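Long-range contact in amidase (Bacillus anthracis, PDB 5EWQ), which probably hydrolyses carboxylic amides to the free acid and ammonia: residues S428-L440 / E455-L467. Residues are numbered along the deposited sequence; the frame is centred on the assembly and turned at random.
Sequences SQENAKKELNKYL and EVLLSAVAGYPEL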
# COMPACT_ATOMS: atom_id res chain seq x y z
N SER A 428 14.04 -6.01 -20.41
CA SER A 428 12.72 -5.59 -19.95
C SER A 428 12.69 -4.11 -19.57
O SER A 428 11.76 -3.39 -19.91
CB SER A 428 12.26 -6.44 -18.77
OG SER A 428 12.15 -7.81 -19.14
N GLN A 429 13.72 -3.67 -18.85
CA GLN A 429 13.81 -2.29 -18.40
C GLN A 429 13.95 -1.33 -19.58
O GLN A 429 13.32 -0.27 -19.60
CB GLN A 429 14.98 -2.10 -17.43
CG GLN A 429 14.79 -2.76 -16.08
CD GLN A 429 15.87 -2.39 -15.09
OE1 GLN A 429 16.62 -1.43 -15.31
NE2 GLN A 429 15.97 -3.14 -14.00
N GLU A 430 14.78 -1.70 -20.55
CA GLU A 430 15.02 -0.85 -21.71
C GLU A 430 13.79 -0.75 -22.61
O GLU A 430 13.58 0.27 -23.27
CB GLU A 430 16.21 -1.38 -22.51
CG GLU A 430 17.55 -1.21 -21.80
CD GLU A 430 18.71 -1.77 -22.60
OE1 GLU A 430 18.49 -2.71 -23.40
OE2 GLU A 430 19.84 -1.28 -22.44
N ASN A 431 12.98 -1.80 -22.63
CA ASN A 431 11.75 -1.80 -23.41
C ASN A 431 10.67 -0.93 -22.79
O ASN A 431 10.07 -0.09 -23.46
CB ASN A 431 11.23 -3.23 -23.59
CG ASN A 431 12.08 -4.05 -24.54
OD1 ASN A 431 13.21 -3.69 -24.85
ND2 ASN A 431 11.53 -5.16 -25.01
N ALA A 432 10.43 -1.13 -21.49
CA ALA A 432 9.40 -0.40 -20.78
C ALA A 432 9.72 1.09 -20.68
O ALA A 432 8.84 1.93 -20.83
CB ALA A 432 9.20 -0.99 -19.39
N LYS A 433 10.98 1.40 -20.42
CA LYS A 433 11.42 2.78 -20.27
C LYS A 433 11.29 3.54 -21.59
O LYS A 433 10.93 4.71 -21.61
CB LYS A 433 12.86 2.84 -19.76
CG LYS A 433 13.31 4.21 -19.29
CD LYS A 433 14.70 4.14 -18.67
CE LYS A 433 15.14 5.50 -18.14
NZ LYS A 433 16.49 5.44 -17.52
N LYS A 434 11.59 2.85 -22.69
CA LYS A 434 11.47 3.45 -24.02
C LYS A 434 10.01 3.60 -24.42
O LYS A 434 9.63 4.58 -25.05
CB LYS A 434 12.22 2.60 -25.05
N GLU A 435 9.20 2.61 -24.04
CA GLU A 435 7.77 2.64 -24.35
C GLU A 435 7.07 3.79 -23.63
O GLU A 435 6.19 4.44 -24.19
CB GLU A 435 7.12 1.31 -23.97
CG GLU A 435 5.63 1.24 -24.24
CD GLU A 435 5.30 1.33 -25.72
OE1 GLU A 435 5.22 0.28 -26.38
OE2 GLU A 435 5.11 2.46 -26.22
N LEU A 436 7.47 4.02 -22.38
CA LEU A 436 6.89 5.10 -21.58
C LEU A 436 7.35 6.46 -22.07
O LEU A 436 6.53 7.36 -22.28
CB LEU A 436 7.25 4.92 -20.11
CG LEU A 436 6.23 4.21 -19.22
CD1 LEU A 436 5.78 2.89 -19.84
CD2 LEU A 436 6.79 3.97 -17.83
N ASN A 437 8.65 6.62 -22.27
CA ASN A 437 9.22 7.88 -22.73
C ASN A 437 8.74 8.26 -24.13
O ASN A 437 8.80 9.42 -24.52
CB ASN A 437 10.75 7.81 -22.72
CG ASN A 437 11.31 7.75 -21.32
OD1 ASN A 437 10.75 8.31 -20.38
ND2 ASN A 437 12.43 7.05 -21.16
N LYS A 438 8.26 7.26 -24.88
CA LYS A 438 7.72 7.49 -26.21
C LYS A 438 6.54 8.45 -26.16
O LYS A 438 6.31 9.23 -27.09
CB LYS A 438 7.29 6.16 -26.84
CG LYS A 438 6.67 6.29 -28.22
CD LYS A 438 6.16 4.95 -28.73
CE LYS A 438 5.48 5.09 -30.08
NZ LYS A 438 4.94 3.79 -30.57
N TYR A 439 5.79 8.40 -25.06
CA TYR A 439 4.64 9.27 -24.88
C TYR A 439 4.92 10.38 -23.87
O TYR A 439 4.54 11.53 -24.07
CB TYR A 439 3.41 8.46 -24.45
CG TYR A 439 3.08 7.32 -25.39
CD1 TYR A 439 2.44 7.56 -26.60
CD2 TYR A 439 3.40 6.01 -25.06
CE1 TYR A 439 2.14 6.52 -27.46
CE2 TYR A 439 3.10 4.97 -25.92
CZ TYR A 439 2.47 5.23 -27.11
OH TYR A 439 2.16 4.19 -27.97
N LEU A 440 5.60 10.02 -22.78
CA LEU A 440 5.88 10.96 -21.70
C LEU A 440 6.88 12.04 -22.10
O LEU A 440 6.57 13.23 -22.07
CB LEU A 440 6.38 10.22 -20.46
CG LEU A 440 5.33 9.68 -19.48
CD1 LEU A 440 4.56 8.51 -20.08
CD2 LEU A 440 5.98 9.27 -18.17
N GLU A 455 -2.62 -1.33 -16.83
CA GLU A 455 -1.30 -1.06 -17.41
C GLU A 455 -0.26 -0.73 -16.34
O GLU A 455 0.17 0.41 -16.21
CB GLU A 455 -1.38 0.09 -18.41
CG GLU A 455 -2.38 -0.13 -19.55
CD GLU A 455 -2.00 -1.28 -20.45
OE1 GLU A 455 -0.79 -1.55 -20.60
OE2 GLU A 455 -2.92 -1.93 -21.00
N VAL A 456 0.14 -1.74 -15.57
CA VAL A 456 1.11 -1.54 -14.49
C VAL A 456 2.45 -2.19 -14.81
O VAL A 456 3.49 -1.79 -14.29
CB VAL A 456 0.57 -2.11 -13.16
CG1 VAL A 456 1.45 -1.65 -12.00
CG2 VAL A 456 -0.85 -1.66 -12.94
N LEU A 457 2.42 -3.20 -15.68
CA LEU A 457 3.60 -3.98 -16.03
C LEU A 457 4.78 -3.12 -16.47
O LEU A 457 5.92 -3.34 -16.04
CB LEU A 457 3.26 -4.98 -17.14
CG LEU A 457 4.43 -5.80 -17.71
CD1 LEU A 457 5.11 -6.59 -16.61
CD2 LEU A 457 3.96 -6.71 -18.83
N LEU A 458 4.52 -2.14 -17.33
CA LEU A 458 5.58 -1.31 -17.89
C LEU A 458 6.15 -0.32 -16.89
O LEU A 458 7.36 -0.19 -16.74
CB LEU A 458 5.07 -0.57 -19.13
CG LEU A 458 4.47 -1.44 -20.23
CD1 LEU A 458 4.08 -0.60 -21.43
CD2 LEU A 458 5.45 -2.53 -20.64
N SER A 459 5.26 0.39 -16.19
CA SER A 459 5.68 1.43 -15.25
C SER A 459 6.40 0.86 -14.03
O SER A 459 7.23 1.53 -13.42
CB SER A 459 4.47 2.25 -14.80
OG SER A 459 3.48 1.43 -14.22
N ALA A 460 6.09 -0.39 -13.69
CA ALA A 460 6.72 -1.04 -12.54
C ALA A 460 8.15 -1.46 -12.86
O ALA A 460 9.06 -1.27 -12.05
CB ALA A 460 5.90 -2.24 -12.10
N VAL A 461 8.34 -2.04 -14.04
CA VAL A 461 9.66 -2.49 -14.47
C VAL A 461 10.58 -1.30 -14.76
O VAL A 461 11.75 -1.31 -14.39
CB VAL A 461 9.56 -3.38 -15.73
CG1 VAL A 461 10.95 -3.71 -16.27
CG2 VAL A 461 8.79 -4.66 -15.41
N ALA A 462 10.03 -0.29 -15.42
CA ALA A 462 10.80 0.89 -15.79
C ALA A 462 11.15 1.74 -14.56
O ALA A 462 12.05 2.58 -14.61
CB ALA A 462 10.04 1.72 -16.81
N GLY A 463 10.42 1.52 -13.47
CA GLY A 463 10.69 2.23 -12.23
C GLY A 463 9.98 3.56 -12.13
O GLY A 463 10.25 4.36 -11.22
N TYR A 464 9.06 3.82 -13.06
CA TYR A 464 8.30 5.06 -13.07
C TYR A 464 7.24 5.06 -11.97
O TYR A 464 6.65 4.01 -11.67
CB TYR A 464 7.66 5.28 -14.44
CG TYR A 464 8.62 5.82 -15.48
CD1 TYR A 464 9.71 5.08 -15.90
CD2 TYR A 464 8.43 7.08 -16.04
CE1 TYR A 464 10.59 5.57 -16.84
CE2 TYR A 464 9.30 7.58 -16.98
CZ TYR A 464 10.38 6.82 -17.38
OH TYR A 464 11.25 7.31 -18.32
N PRO A 465 6.98 6.23 -11.37
CA PRO A 465 6.02 6.35 -10.27
C PRO A 465 4.57 6.17 -10.70
O PRO A 465 4.22 6.49 -11.84
CB PRO A 465 6.27 7.77 -9.75
CG PRO A 465 6.79 8.51 -10.92
CD PRO A 465 7.62 7.52 -11.68
N GLU A 466 3.74 5.67 -9.79
CA GLU A 466 2.32 5.45 -10.06
C GLU A 466 1.48 6.03 -8.94
O GLU A 466 1.80 5.86 -7.76
CB GLU A 466 2.02 3.96 -10.22
CG GLU A 466 2.85 3.26 -11.28
CD GLU A 466 2.81 1.75 -11.12
OE1 GLU A 466 2.23 1.28 -10.13
OE2 GLU A 466 3.36 1.05 -11.99
N LEU A 467 0.39 6.71 -9.29
CA LEU A 467 -0.49 7.30 -8.29
C LEU A 467 -1.96 6.95 -8.54
O LEU A 467 -2.53 7.33 -9.56
CB LEU A 467 -0.32 8.82 -8.26
CG LEU A 467 -1.14 9.56 -7.20
CD1 LEU A 467 -0.75 9.09 -5.80
CD2 LEU A 467 -0.96 11.06 -7.33
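A432 is the small bump on which helix 457-462 rides: its CB meets the helix between L458, V461 and A462, at 3.8 Å from A462 CB and 4.2 Å from L458 CB. Methyl-sized residues on both surfaces allow the axes to approach to 8.1 Å while crossing at -117°. Toward the S428 end of 428-440, V461, its CG1 anti to the backbone N (chi1 173°), lays that methyl against the backbone of S428, whose OG hydrogen-bonds to V424 O, and lies obliquely across Q429, near its CG. Toward the C-terminal end, L436 splits its branches: CD1 goes beside L458 CB (3.6 Å), and CD2 fits among S459, A462 and one face of the Y464 ring, 3.9 Å from its centroid and 26° off the normal, a CH-pi contact. K433 CG borders the ring edge, and L440 CD2 comes obliquely to Y464 CE2, at 3.9 Å. After G463, the first residue past the helix, Y464 turns its ring toward helix 418-437. The chemistry implies an essentially apolar joint that packs helix 418-437 against the connection leading into central-sheet strand 466-473; the one polar link across it, Y464 OH to N437 OD1, is modelled too short (2.3 Å) for its strength to be judged.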